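Side-chain contacts in nucleoprotein (Schmallenberg virus, PDB 4JNG), which encapsidates the viral RNA genome, shielding it from nucleases and forming the helical nucleocapsid that serves as template for transcription and replication: residues B[26-29]-B[34-37]; B[52-57]-B[71-76]. One frame throughout, in Å; residues are numbered along the deposited sequence.

Contact 1. Residues B[26-29]-B[34-37]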
ATOM      1  N   ALA B  26     -38.737  -0.298   8.628  1.00  4.96           N
ATOM      2  CA  ALA B  26     -38.479   1.018   9.234  1.00  4.95           C
ATOM      3  C   ALA B  26     -37.954   2.022   8.209  1.00  4.93           C
ATOM      4  O   ALA B  26     -38.248   3.215   8.287  1.00  5.21           O
ATOM      5  CB  ALA B  26     -37.504   0.894  10.392  1.00  4.96           C
ATOM      6  N   PHE B  27     -37.167   1.530   7.259  1.00  4.86           N
ATOM      7  CA  PHE B  27     -36.632   2.354   6.183  1.00  4.88           C
ATOM      8  C   PHE B  27     -37.753   2.800   5.241  1.00  4.87           C
ATOM      9  O   PHE B  27     -37.776   3.955   4.795  1.00  4.69           O
ATOM     10  CB  PHE B  27     -35.553   1.566   5.439  1.00  4.87           C
ATOM     11  CG  PHE B  27     -35.114   2.172   4.143  1.00  4.72           C
ATOM     12  CD1 PHE B  27     -34.165   3.180   4.118  1.00  4.71           C
ATOM     13  CD2 PHE B  27     -35.608   1.694   2.943  1.00  4.76           C
ATOM     14  CE1 PHE B  27     -33.735   3.717   2.920  1.00  4.72           C
ATOM     15  CE2 PHE B  27     -35.187   2.228   1.736  1.00  4.75           C
ATOM     16  CZ  PHE B  27     -34.249   3.245   1.725  1.00  4.74           C
ATOM     17  N   ILE B  28     -38.670   1.886   4.941  1.00  4.85           N
ATOM     18  CA  ILE B  28     -39.830   2.218   4.122  1.00  4.99           C
ATOM     19  C   ILE B  28     -40.726   3.186   4.883  1.00  5.18           C
ATOM     20  O   ILE B  28     -41.250   4.121   4.307  1.00  5.63           O
ATOM     21  CB  ILE B  28     -40.623   0.968   3.695  1.00  4.95           C
ATOM     22  CG1 ILE B  28     -39.757   0.058   2.808  1.00  4.92           C
ATOM     23  CG2 ILE B  28     -41.905   1.357   2.961  1.00  4.95           C
ATOM     24  CD1 ILE B  28     -39.182   0.717   1.574  1.00  4.92           C
ATOM     25  N   GLY B  29     -40.878   2.965   6.181  1.00  5.56           N
ATOM     26  CA  GLY B  29     -41.572   3.912   7.049  1.00  6.03           C
ATOM     27  C   GLY B  29     -41.032   5.332   6.969  1.00  6.82           C
ATOM     28  O   GLY B  29     -41.806   6.290   6.863  1.00  7.78           O
ATOM     29  N   GLN B  34     -40.979   8.888  -0.467  1.00  5.42           N
ATOM     30  CA  GLN B  34     -40.086   9.700  -1.287  1.00  5.08           C
ATOM     31  C   GLN B  34     -39.359   8.921  -2.377  1.00  4.96           C
ATOM     32  O   GLN B  34     -38.668   9.517  -3.206  1.00  4.71           O
ATOM     33  CB  GLN B  34     -39.052  10.404  -0.416  1.00  5.31           C
ATOM     34  CG  GLN B  34     -39.635  11.268   0.686  1.00  6.14           C
ATOM     35  CD  GLN B  34     -38.577  11.950   1.532  1.00  5.76           C
ATOM     36  OE1 GLN B  34     -38.570  11.815   2.755  1.00  9.32           O
ATOM     37  NE2 GLN B  34     -37.668  12.678   0.889  1.00  7.86           N
ATOM     38  N   LEU B  35     -39.480   7.595  -2.381  1.00  5.07           N
ATOM     39  CA  LEU B  35     -38.699   6.789  -3.315  1.00  5.00           C
ATOM     40  C   LEU B  35     -39.336   6.713  -4.697  1.00  5.00           C
ATOM     41  O   LEU B  35     -40.553   6.653  -4.833  1.00  5.11           O
ATOM     42  CB  LEU B  35     -38.505   5.382  -2.775  1.00  5.09           C
ATOM     43  CG  LEU B  35     -37.692   5.300  -1.493  1.00  5.33           C
ATOM     44  CD1 LEU B  35     -37.784   3.888  -0.959  1.00  5.83           C
ATOM     45  CD2 LEU B  35     -36.250   5.719  -1.734  1.00  5.14           C
ATOM     46  N   ASN B  36     -38.484   6.729  -5.712  1.00  5.00           N
ATOM     47  CA  ASN B  36     -38.872   6.392  -7.074  1.00  5.01           C
ATOM     48  C   ASN B  36     -37.646   5.811  -7.761  1.00  4.89           C
ATOM     49  O   ASN B  36     -36.557   5.860  -7.205  1.00  4.64           O
ATOM     50  CB  ASN B  36     -39.401   7.616  -7.826  1.00  5.25           C
ATOM     51  CG  ASN B  36     -38.396   8.745  -7.891  1.00  5.67           C
ATOM     52  OD1 ASN B  36     -37.396   8.666  -8.602  1.00  5.50           O
ATOM     53  ND2 ASN B  36     -38.665   9.814  -7.152  1.00  6.75           N
ATOM     54  N   PHE B  37     -37.817   5.295  -8.971  1.00  4.95           N
ATOM     55  CA  PHE B  37     -36.729   4.633  -9.682  1.00  4.96           C
ATOM     56  C   PHE B  37     -35.584   5.563 -10.080  1.00  5.08           C
ATOM     57  O   PHE B  37     -34.465   5.099 -10.283  1.00  5.61           O
ATOM     58  CB  PHE B  37     -37.254   3.900 -10.921  1.00  5.06           C
ATOM     59  CG  PHE B  37     -38.202   2.764 -10.620  1.00  5.28           C
ATOM     60  CD1 PHE B  37     -38.262   2.175  -9.366  1.00  5.58           C
ATOM     61  CD2 PHE B  37     -39.017   2.260 -11.622  1.00  5.57           C
ATOM     62  CE1 PHE B  37     -39.126   1.127  -9.112  1.00  6.25           C
ATOM     63  CE2 PHE B  37     -39.882   1.211 -11.369  1.00  6.19           C
ATOM     64  CZ  PHE B  37     -39.937   0.643 -10.116  1.00  6.70           C
TER
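A small, wholly apolar contact joins the C-terminal half of helix 20-31 to the loop that leads into helix 37-45, and Leu35 is the residue that makes it from the loop side. One methyl does the touching: Leu35 CD1 reaches Phe27 CE2 at 4.1 Å and Ile28 CD1 at 4.3 Å, so two neighbouring helix residues share a single methyl. The backbones stay well apart, the CA atoms of Ile28 and Leu35 being 8.8 Å from each other, and the gap is bridged by side-chain length. With CG of Phe27 anti to the backbone N (chi1 168°), its ring is carried out beyond the helix surface, and the methyl meets it obliquely. Ile28 brings up the end of its longer branch and is partly exposed, whereas Phe27 is buried. One residue further on, Asn36 is the N-cap of helix 37-45, its OD1 accepting a hydrogen bond from Val39 N, so the apolar contact and the helix start are adjacent in sequence. Helix 93-110 supplies Leu100 and Trp103 against Leu35, with Leu100 also meeting Phe27 and Trp103 meeting Ile28, while Phe71 of strand 69-74 packs on both Phe27 and Leu35.

Contact 2. Residues B[52-57]-B[71-76]. With nucleotides of chain A.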
ATOM      1  N   MET B  52     -16.391   6.338  -1.087  1.00 14.67           N
ATOM      2  CA  MET B  52     -15.121   7.068  -1.069  1.00 17.55           C
ATOM      3  C   MET B  52     -15.241   8.370  -0.291  1.00 17.08           C
ATOM      4  O   MET B  52     -14.337   8.735   0.463  1.00 22.12           O
ATOM      5  CB  MET B  52     -14.684   7.402  -2.488  1.00 21.83           C
ATOM      6  CG  MET B  52     -14.311   6.200  -3.335  1.00 26.31           C
ATOM      7  SD  MET B  52     -14.658   6.481  -5.083  1.00 32.74           S
ATOM      8  CE  MET B  52     -14.235   8.210  -5.280  1.00 30.70           C
ATOM      9  N   VAL B  53     -16.346   9.079  -0.493  1.00 14.14           N
ATOM     10  CA  VAL B  53     -16.626  10.285   0.274  1.00 13.52           C
ATOM     11  C   VAL B  53     -16.583   9.913   1.759  1.00 14.58           C
ATOM     12  O   VAL B  53     -15.725  10.404   2.509  1.00 16.21           O
ATOM     13  CB  VAL B  53     -17.981  10.914  -0.130  1.00 14.82           C
ATOM     14  CG1 VAL B  53     -18.419  11.986   0.857  1.00 16.27           C
ATOM     15  CG2 VAL B  53     -17.892  11.516  -1.525  1.00 15.86           C
ATOM     16  N   LEU B  54     -17.461   8.997   2.160  1.00 12.05           N
ATOM     17  CA  LEU B  54     -17.554   8.545   3.560  1.00 10.07           C
ATOM     18  C   LEU B  54     -16.223   8.033   4.135  1.00  8.82           C
ATOM     19  O   LEU B  54     -15.921   8.254   5.307  1.00  7.73           O
ATOM     20  CB  LEU B  54     -18.645   7.463   3.702  1.00  9.74           C
ATOM     21  CG  LEU B  54     -20.019   7.904   4.235  1.00  8.60           C
ATOM     22  CD1 LEU B  54     -20.456   9.263   3.714  1.00  8.20           C
ATOM     23  CD2 LEU B  54     -21.072   6.853   3.928  1.00  8.77           C
ATOM     24  N   HIS B  55     -15.437   7.356   3.302  1.00  8.91           N
ATOM     25  CA  HIS B  55     -14.138   6.834   3.708  1.00  9.64           C
ATOM     26  C   HIS B  55     -13.157   7.938   4.111  1.00 10.65           C
ATOM     27  O   HIS B  55     -12.279   7.712   4.949  1.00 12.12           O
ATOM     28  CB  HIS B  55     -13.536   5.980   2.590  1.00 10.50           C
ATOM     29  CG  HIS B  55     -12.157   5.497   2.889  1.00 12.54           C
ATOM     30  ND1 HIS B  55     -11.903   4.266   3.455  1.00 14.55           N
ATOM     31  CD2 HIS B  55     -10.953   6.099   2.740  1.00 14.30           C
ATOM     32  CE1 HIS B  55     -10.603   4.124   3.627  1.00 16.07           C
ATOM     33  NE2 HIS B  55     -10.003   5.223   3.206  1.00 16.34           N
ATOM     34  N   LYS B  56     -13.309   9.121   3.518  1.00 11.10           N
ATOM     35  CA  LYS B  56     -12.455  10.266   3.820  1.00 11.41           C
ATOM     36  C   LYS B  56     -13.147  11.333   4.686  1.00 10.39           C
ATOM     37  O   LYS B  56     -12.558  12.385   4.970  1.00 10.50           O
ATOM     38  CB  LYS B  56     -11.906  10.874   2.516  1.00 13.38           C
ATOM     39  CG  LYS B  56     -12.740  11.983   1.877  1.00 15.74           C
ATOM     40  CD  LYS B  56     -12.267  12.279   0.455  1.00 17.47           C
ATOM     41  CE  LYS B  56     -12.271  13.770   0.150  1.00 17.61           C
ATOM     42  NZ  LYS B  56     -13.624  14.371   0.291  1.00 18.47           N
ATOM     43  N   THR B  57     -14.371  11.055   5.133  1.00  8.69           N
ATOM     44  CA  THR B  57     -15.150  12.044   5.875  1.00  8.22           C
ATOM     45  C   THR B  57     -15.230  11.700   7.356  1.00  9.17           C
ATOM     46  O   THR B  57     -15.626  10.595   7.722  1.00  9.86           O
ATOM     47  CB  THR B  57     -16.565  12.186   5.288  1.00  7.29           C
ATOM     48  OG1 THR B  57     -16.462  12.546   3.911  1.00  7.53           O
ATOM     49  CG2 THR B  57     -17.351  13.246   6.026  1.00  7.44           C
ATOM     50  N   PHE B  71     -30.879  11.311   2.814  1.00  5.15           N
ATOM     51  CA  PHE B  71     -30.804  10.178   3.738  1.00  4.98           C
ATOM     52  C   PHE B  71     -29.764  10.429   4.822  1.00  4.90           C
ATOM     53  O   PHE B  71     -28.665  10.888   4.527  1.00  4.80           O
ATOM     54  CB  PHE B  71     -30.389   8.920   2.987  1.00  4.93           C
ATOM     55  CG  PHE B  71     -31.354   8.501   1.928  1.00  4.90           C
ATOM     56  CD1 PHE B  71     -31.307   9.070   0.663  1.00  4.91           C
ATOM     57  CD2 PHE B  71     -32.303   7.521   2.187  1.00  4.91           C
ATOM     58  CE1 PHE B  71     -32.207   8.691  -0.319  1.00  4.91           C
ATOM     59  CE2 PHE B  71     -33.205   7.136   1.211  1.00  4.93           C
ATOM     60  CZ  PHE B  71     -33.155   7.721  -0.044  1.00  4.93           C
ATOM     61  N   THR B  72     -30.105  10.109   6.068  1.00  4.92           N
ATOM     62  CA  THR B  72     -29.135  10.135   7.154  1.00  4.99           C
ATOM     63  C   THR B  72     -28.450   8.777   7.215  1.00  5.07           C
ATOM     64  O   THR B  72     -29.094   7.755   7.459  1.00  5.57           O
ATOM     65  CB  THR B  72     -29.785  10.473   8.503  1.00  5.06           C
ATOM     66  OG1 THR B  72     -30.242  11.830   8.462  1.00  5.91           O
ATOM     67  CG2 THR B  72     -28.777  10.340   9.647  1.00  5.00           C
ATOM     68  N   VAL B  73     -27.140   8.788   6.989  1.00  4.97           N
ATOM     69  CA  VAL B  73     -26.346   7.575   6.850  1.00  4.91           C
ATOM     70  C   VAL B  73     -25.323   7.492   8.001  1.00  4.96           C
ATOM     71  O   VAL B  73     -24.657   8.475   8.321  1.00  4.87           O
ATOM     72  CB  VAL B  73     -25.623   7.586   5.481  1.00  4.97           C
ATOM     73  CG1 VAL B  73     -24.842   6.300   5.253  1.00  5.10           C
ATOM     74  CG2 VAL B  73     -26.626   7.814   4.340  1.00  4.98           C
ATOM     75  N   VAL B  74     -25.211   6.319   8.618  1.00  4.92           N
ATOM     76  CA  VAL B  74     -24.144   6.039   9.584  1.00  4.91           C
ATOM     77  C   VAL B  74     -22.851   5.728   8.825  1.00  4.73           C
ATOM     78  O   VAL B  74     -22.822   4.855   7.961  1.00  4.30           O
ATOM     79  CB  VAL B  74     -24.522   4.883  10.532  1.00  4.93           C
ATOM     80  CG1 VAL B  74     -23.342   4.453  11.397  1.00  4.96           C
ATOM     81  CG2 VAL B  74     -25.673   5.319  11.422  1.00  4.96           C
ATOM     82  N   ASN B  75     -21.801   6.478   9.146  1.00  4.71           N
ATOM     83  CA  ASN B  75     -20.527   6.389   8.458  1.00  4.89           C
ATOM     84  C   ASN B  75     -19.536   5.560   9.280  1.00  4.98           C
ATOM     85  O   ASN B  75     -18.914   6.082  10.206  1.00  4.97           O
ATOM     86  CB  ASN B  75     -19.974   7.795   8.211  1.00  4.90           C
ATOM     87  CG  ASN B  75     -18.592   7.789   7.571  1.00  5.01           C
ATOM     88  OD1 ASN B  75     -18.065   6.736   7.177  1.00  4.85           O
ATOM     89  ND2 ASN B  75     -17.993   8.977   7.464  1.00  5.09           N
ATOM     90  N   ASN B  76     -19.428   4.275   8.940  1.00  4.94           N
ATOM     91  CA  ASN B  76     -18.434   3.358   9.522  1.00  5.01           C
ATOM     92  C   ASN B  76     -17.308   3.046   8.529  1.00  5.44           C
ATOM     93  O   ASN B  76     -16.529   2.113   8.729  1.00  5.56           O
ATOM     94  CB  ASN B  76     -19.109   2.058   9.994  1.00  4.87           C
ATOM     95  CG  ASN B  76     -19.624   2.147  11.423  1.00  4.80           C
ATOM     96  OD1 ASN B  76     -19.803   3.231  11.965  1.00  4.73           O
ATOM     97  ND2 ASN B  76     -19.851   0.997  12.044  1.00  4.83           N
TER
ATOM     98  P     U A  24     -24.122  -4.828   9.253  1.00  4.70           P
ATOM     99  OP1   U A  24     -25.081  -3.947   8.497  1.00  4.55           O
ATOM    100  OP2   U A  24     -23.707  -6.121   8.663  1.00  4.29           O
ATOM    101  O5'   U A  24     -22.800  -3.997   9.547  1.00  4.36           O
ATOM    102  C5'   U A  24     -22.818  -2.781  10.304  1.00  4.83           C
ATOM    103  C4'   U A  24     -21.405  -2.343  10.600  1.00  4.87           C
ATOM    104  O4'   U A  24     -20.821  -3.212  11.613  1.00  4.85           O
ATOM    105  C3'   U A  24     -20.429  -2.423   9.437  1.00  4.86           C
ATOM    106  O3'   U A  24     -20.525  -1.297   8.583  1.00  4.71           O
ATOM    107  C2'   U A  24     -19.092  -2.494  10.165  1.00  4.91           C
ATOM    108  O2'   U A  24     -18.623  -1.263  10.683  1.00  4.66           O
ATOM    109  C1'   U A  24     -19.444  -3.409  11.335  1.00  4.91           C
ATOM    110  N1    U A  24     -19.215  -4.837  11.068  1.00  4.97           N
ATOM    111  C2    U A  24     -17.918  -5.302  11.170  1.00  5.05           C
ATOM    112  O2    U A  24     -16.977  -4.580  11.450  1.00  5.03           O
ATOM    113  N3    U A  24     -17.764  -6.644  10.919  1.00  5.31           N
ATOM    114  C4    U A  24     -18.751  -7.548  10.589  1.00  5.59           C
ATOM    115  O4    U A  24     -18.452  -8.727  10.395  1.00  6.34           O
ATOM    116  C5    U A  24     -20.065  -6.988  10.500  1.00  5.39           C
ATOM    117  C6    U A  24     -20.248  -5.683  10.734  1.00  5.08           C
ATOM    118  P     U A  25     -20.388  -1.462   6.990  1.00  4.75           P
ATOM    119  OP1   U A  25     -20.830  -0.191   6.372  1.00  4.56           O
ATOM    120  OP2   U A  25     -21.010  -2.743   6.580  1.00  4.17           O
ATOM    121  O5'   U A  25     -18.813  -1.539   6.788  1.00  4.70           O
ATOM    122  C5'   U A  25     -17.973  -0.453   7.197  1.00  4.87           C
ATOM    123  C4'   U A  25     -16.545  -0.924   7.255  1.00  5.03           C
ATOM    124  O4'   U A  25     -16.443  -2.045   8.172  1.00  5.11           O
ATOM    125  C3'   U A  25     -15.992  -1.457   5.946  1.00  5.17           C
ATOM    126  O3'   U A  25     -15.570  -0.363   5.133  1.00  5.66           O
ATOM    127  C2'   U A  25     -14.859  -2.364   6.422  1.00  5.18           C
ATOM    128  O2'   U A  25     -13.678  -1.638   6.677  1.00  4.51           O
ATOM    129  C1'   U A  25     -15.420  -2.919   7.734  1.00  5.36           C
ATOM    130  N1    U A  25     -15.954  -4.293   7.680  1.00  6.31           N
ATOM    131  C2    U A  25     -15.068  -5.326   7.931  1.00  7.81           C
ATOM    132  O2    U A  25     -13.886  -5.143   8.161  1.00  8.66           O
ATOM    133  N3    U A  25     -15.619  -6.583   7.894  1.00  8.31           N
ATOM    134  C4    U A  25     -16.935  -6.911   7.644  1.00  7.80           C
ATOM    135  O4    U A  25     -17.277  -8.095   7.650  1.00  7.52           O
ATOM    136  C5    U A  25     -17.792  -5.788   7.402  1.00  6.47           C
ATOM    137  C6    U A  25     -17.286  -4.548   7.433  1.00  5.91           C
TER
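The last turn of helix 47-56 and the residues that follow it lie against the end of strand 69-74, closest where the CA atoms of Leu54 and Asn75 are 6.1 Å apart. Asn75 carries most of the contact. Its CG stands anti to the backbone N (chi1 176°), which extends the amide toward the helix end, and the side chains of Asn75 and Leu54 lie alongside each other, running in opposite senses. Asn75 ND2 donates to Leu54 O at 3.1 Å, a bent bond with an N-H...O angle of 140° and the donor tilted modestly from the carbonyl plane. Asn75 ND2 also makes a weak bond to Thr57 O at 2.9 Å. Asn75 OD1 accepts from the backbone N of His77, an RNA-binding residue two positions on in the sequence, which should hold the buried amide in one rotation. Leu54 covers the amide with carbon, its CG 3.6 Å from Asn75 CG, and sends CD2 to Val73 CG1 at 4.0 Å. Thr57 turns back on the helix: OG1 donates to Val53 O at 2.7 Å from above the carbonyl plane, while Lys56 N reaches that oxygen from the opposite face. The CB of Asn76 is directed away from the helix, and its amide reaches the RNA; Asn76 ND2 donates to O2' of U24 of chain A at 2.9 Å in a fairly straight bond (156°), and it also bonds Asn84 O. That ribose contact needs no particular base, consistent with a protein that coats a whole genome. In this arrangement a side-chain amide just past a β-hairpin strand joins the C-terminal end of a helix, beside the nucleoprotein's RNA-binding site.

The two contacts follow one another along the chain without nesting or crossing. From the N terminus, helix 20-31 comes first, and contact 1 closes the short loop between it and helix 37-45. Helix 47-56 follows, and contact 2 closes the longer loop in which the chain leaves that helix and runs through the antiparallel hairpin of strands 61-66 and 69-74. Although their centres are about 20 Å apart, the two contacts meet at Phe71, whose CE2 lies 3.9 Å from Phe27 CE1. Strand 69-74 thus bears on contact 1 at Phe71 and on helix 47-56 near its other end, linking both helical regions to the hairpin.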